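Local coordinates for beta-lactamase Mb2281c (Mycobacterium bovis, PDB 3I7J), which is probably a serine hydrolase of the beta-lactamase and penicillin-binding-protein clan, likely to open beta-lactam rings or a related substrate, at residues Val46-Gln51 against Leu202-Arg207. Sequence-based numbering, arbitrary orientation.
Sequences VARAAQ and LGFEIR
Q51 reaches from helix 42-56 to the backbone of L202 and the ring of F204. Its CB leaves the helix toward 202-207. CG lies anti to the carbonyl carbon (chi1 -76°), and from there the chain runs extended, which carries the amide across to the other segment. At the tip the two polar atoms part company. NE2 donates to L202 O over 3.0 Å. The bond is bent, with an N-H...O angle of 136°, and the carbonyl oxygen lies close to the plane of the amide. NE2 also approaches F204 CZ at 3.5 Å, obliquely to the ring. Amide and ring planes stand 80° apart. OE1 accepts from R48 NH2 at 2.9 Å, in the carbonyl plane. With one bond at each end, the amide is fixed in its rotation.

R48 lies about one helical turn before Q51 and bends at chi2 and chi3 to bring its guanidinium over. R48 NH2 meets the edge of the F204 ring, 3.8 Å from CE2. R48 NE forms a salt bridge with D162, so the group that positions the Q51 amide is itself held.

A47, four residues before Q51 on the helix, packs against G203. Its CB lies 3.4 Å from G203 CA, a tight fit. G203 has a positive phi and no side chain, so the A47 methyl can come right up to its CA. A47 CB also touches F204 CE1 at 4.0 Å.

S40 and K43, at the start of helix 42-56, fit a probable SxxK motif, as in serine beta-lactamases. The contact joins this helix to the chain entering 205-206, an outermost strand of the six-stranded antiparallel sheet. Helix 153-164 adds L163 against both R48 and F204, while helix 171-177 packs on Q51 and L202 through A177.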
ATOM      1  N   VAL A  46      -3.570  -5.061   4.040  1.00 10.68           N
ATOM      2  CA  VAL A  46      -3.118  -6.272   4.706  1.00 10.37           C
ATOM      3  C   VAL A  46      -1.961  -5.938   5.638  1.00  9.61           C
ATOM      4  O   VAL A  46      -1.875  -6.469   6.749  1.00  9.99           O
ATOM      5  CB  VAL A  46      -2.671  -7.342   3.673  1.00 12.55           C
ATOM      6  CG1 VAL A  46      -2.064  -8.546   4.382  1.00  7.34           C
ATOM      7  CG2 VAL A  46      -3.866  -7.777   2.836  1.00  9.82           C
ATOM      8  N   ALA A  47      -1.073  -5.056   5.187  1.00  4.99           N
ATOM      9  CA  ALA A  47       0.071  -4.651   6.004  1.00  7.37           C
ATOM     10  C   ALA A  47      -0.399  -3.995   7.303  1.00 12.64           C
ATOM     11  O   ALA A  47       0.157  -4.251   8.373  1.00  5.91           O
ATOM     12  CB  ALA A  47       0.947  -3.683   5.235  1.00  5.50           C
ATOM     13  N   ARG A  48      -1.421  -3.148   7.211  1.00  6.35           N
ATOM     14  CA  ARG A  48      -1.916  -2.476   8.404  1.00  8.90           C
ATOM     15  C   ARG A  48      -2.546  -3.494   9.346  1.00 10.62           C
ATOM     16  O   ARG A  48      -2.469  -3.358  10.573  1.00 10.48           O
ATOM     17  CB  ARG A  48      -2.936  -1.401   8.041  1.00  4.49           C
ATOM     18  CG  ARG A  48      -3.248  -0.453   9.189  1.00  8.47           C
ATOM     19  CD  ARG A  48      -1.995   0.273   9.628  1.00 10.06           C
ATOM     20  NE  ARG A  48      -2.249   1.677   9.927  1.00  3.14           N
ATOM     21  CZ  ARG A  48      -1.292   2.590  10.011  1.00 13.48           C
ATOM     22  NH1 ARG A  48      -1.597   3.846  10.293  1.00 12.87           N
ATOM     23  NH2 ARG A  48      -0.026   2.239   9.804  1.00 11.27           N
ATOM     24  N   ALA A  49      -3.170  -4.515   8.768  1.00  7.84           N
ATOM     25  CA  ALA A  49      -3.789  -5.571   9.558  1.00  7.90           C
ATOM     26  C   ALA A  49      -2.690  -6.355  10.284  1.00 17.13           C
ATOM     27  O   ALA A  49      -2.845  -6.720  11.454  1.00 14.46           O
ATOM     28  CB  ALA A  49      -4.595  -6.497   8.656  1.00  6.63           C
ATOM     29  N   ALA A  50      -1.576  -6.604   9.590  1.00 11.38           N
ATOM     30  CA  ALA A  50      -0.450  -7.328  10.191  1.00 10.15           C
ATOM     31  C   ALA A  50       0.213  -6.484  11.290  1.00  8.21           C
ATOM     32  O   ALA A  50       0.756  -7.020  12.254  1.00  6.03           O
ATOM     33  CB  ALA A  50       0.580  -7.696   9.126  1.00  5.76           C
ATOM     34  N   GLN A  51       0.169  -5.165  11.120  1.00  8.43           N
ATOM     35  CA  GLN A  51       0.732  -4.247  12.092  1.00 12.45           C
ATOM     36  C   GLN A  51      -0.128  -4.268  13.356  1.00 11.87           C
ATOM     37  O   GLN A  51       0.392  -4.255  14.472  1.00 15.66           O
ATOM     38  CB  GLN A  51       0.784  -2.835  11.520  1.00 11.53           C
ATOM     39  CG  GLN A  51       1.912  -2.614  10.519  1.00 11.07           C
ATOM     40  CD  GLN A  51       1.662  -1.404   9.640  1.00 12.89           C
ATOM     41  OE1 GLN A  51       1.068  -0.424  10.082  1.00 14.33           O
ATOM     42  NE2 GLN A  51       2.118  -1.464   8.394  1.00  7.28           N
ATOM     43  N   LEU A 202       7.072  -1.430   6.172  1.00 11.73           N
ATOM     44  CA  LEU A 202       6.414  -2.644   6.643  1.00 10.77           C
ATOM     45  C   LEU A 202       5.119  -2.873   5.875  1.00 12.08           C
ATOM     46  O   LEU A 202       4.026  -2.755   6.431  1.00  8.21           O
ATOM     47  CB  LEU A 202       6.109  -2.556   8.144  1.00 11.35           C
ATOM     48  CG  LEU A 202       7.286  -2.591   9.122  1.00  8.81           C
ATOM     49  CD1 LEU A 202       6.764  -2.393  10.545  1.00  7.37           C
ATOM     50  CD2 LEU A 202       8.013  -3.915   9.004  1.00 11.74           C
ATOM     51  N   GLY A 203       5.242  -3.193   4.592  1.00  9.49           N
ATOM     52  CA  GLY A 203       4.061  -3.443   3.786  1.00  8.84           C
ATOM     53  C   GLY A 203       3.724  -2.271   2.886  1.00 11.98           C
ATOM     54  O   GLY A 203       2.960  -2.407   1.933  1.00  9.17           O
ATOM     55  N   PHE A 204       4.297  -1.113   3.198  1.00 13.44           N
ATOM     56  CA  PHE A 204       4.070   0.092   2.412  1.00 10.37           C
ATOM     57  C   PHE A 204       5.321   0.378   1.577  1.00 14.05           C
ATOM     58  O   PHE A 204       6.440   0.314   2.095  1.00  7.95           O
ATOM     59  CB  PHE A 204       3.827   1.304   3.323  1.00 11.30           C
ATOM     60  CG  PHE A 204       2.746   1.105   4.364  1.00 14.90           C
ATOM     61  CD1 PHE A 204       1.606   0.353   4.086  1.00 10.54           C
ATOM     62  CD2 PHE A 204       2.841   1.745   5.602  1.00  9.92           C
ATOM     63  CE1 PHE A 204       0.575   0.247   5.020  1.00 14.11           C
ATOM     64  CE2 PHE A 204       1.818   1.649   6.541  1.00  4.72           C
ATOM     65  CZ  PHE A 204       0.681   0.897   6.249  1.00 11.91           C
ATOM     66  N   GLU A 205       5.158   0.696   0.296  1.00  7.38           N
ATOM     67  CA  GLU A 205       6.334   1.019  -0.500  1.00  8.48           C
ATOM     68  C   GLU A 205       6.766   2.410  -0.067  1.00 11.76           C
ATOM     69  O   GLU A 205       5.934   3.224   0.335  1.00  7.82           O
ATOM     70  CB  GLU A 205       6.018   1.056  -1.996  1.00  9.43           C
ATOM     71  CG  GLU A 205       7.274   1.078  -2.864  1.00  8.79           C
ATOM     72  CD  GLU A 205       7.086   1.836  -4.177  1.00 12.19           C
ATOM     73  OE1 GLU A 205       5.993   1.749  -4.780  1.00 12.51           O
ATOM     74  OE2 GLU A 205       8.042   2.512  -4.608  1.00 12.15           O
ATOM     75  N   ILE A 206       8.068   2.670  -0.125  1.00 12.32           N
ATOM     76  CA  ILE A 206       8.609   3.984   0.215  1.00  8.76           C
ATOM     77  C   ILE A 206       9.271   4.507  -1.061  1.00 13.70           C
ATOM     78  O   ILE A 206      10.078   3.819  -1.684  1.00  9.56           O
ATOM     79  CB  ILE A 206       9.646   3.904   1.355  1.00  7.78           C
ATOM     80  CG1 ILE A 206       8.941   3.567   2.673  1.00  5.20           C
ATOM     81  CG2 ILE A 206      10.371   5.230   1.506  1.00 11.43           C
ATOM     82  CD1 ILE A 206       9.906   3.438   3.870  1.00  9.71           C
ATOM     83  N   ARG A 207       8.908   5.723  -1.444  1.00 12.03           N
ATOM     84  CA  ARG A 207       9.405   6.357  -2.656  1.00 11.43           C
ATOM     85  C   ARG A 207      10.900   6.599  -2.695  1.00 13.74           C
ATOM     86  O   ARG A 207      11.587   6.238  -3.661  1.00 13.50           O
ATOM     87  CB  ARG A 207       8.699   7.696  -2.858  1.00 13.25           C
ATOM     88  CG  ARG A 207       9.166   8.498  -4.065  1.00 14.77           C
ATOM     89  CD  ARG A 207       8.504   9.866  -4.061  1.00 11.70           C
ATOM     90  NE  ARG A 207       8.808  10.666  -5.249  1.00 16.17           N
ATOM     91  CZ  ARG A 207       9.982  11.241  -5.490  1.00 16.56           C
ATOM     92  NH1 ARG A 207      10.984  11.111  -4.631  1.00 18.32           N
ATOM     93  NH2 ARG A 207      10.150  11.958  -6.590  1.00 22.53           N
TER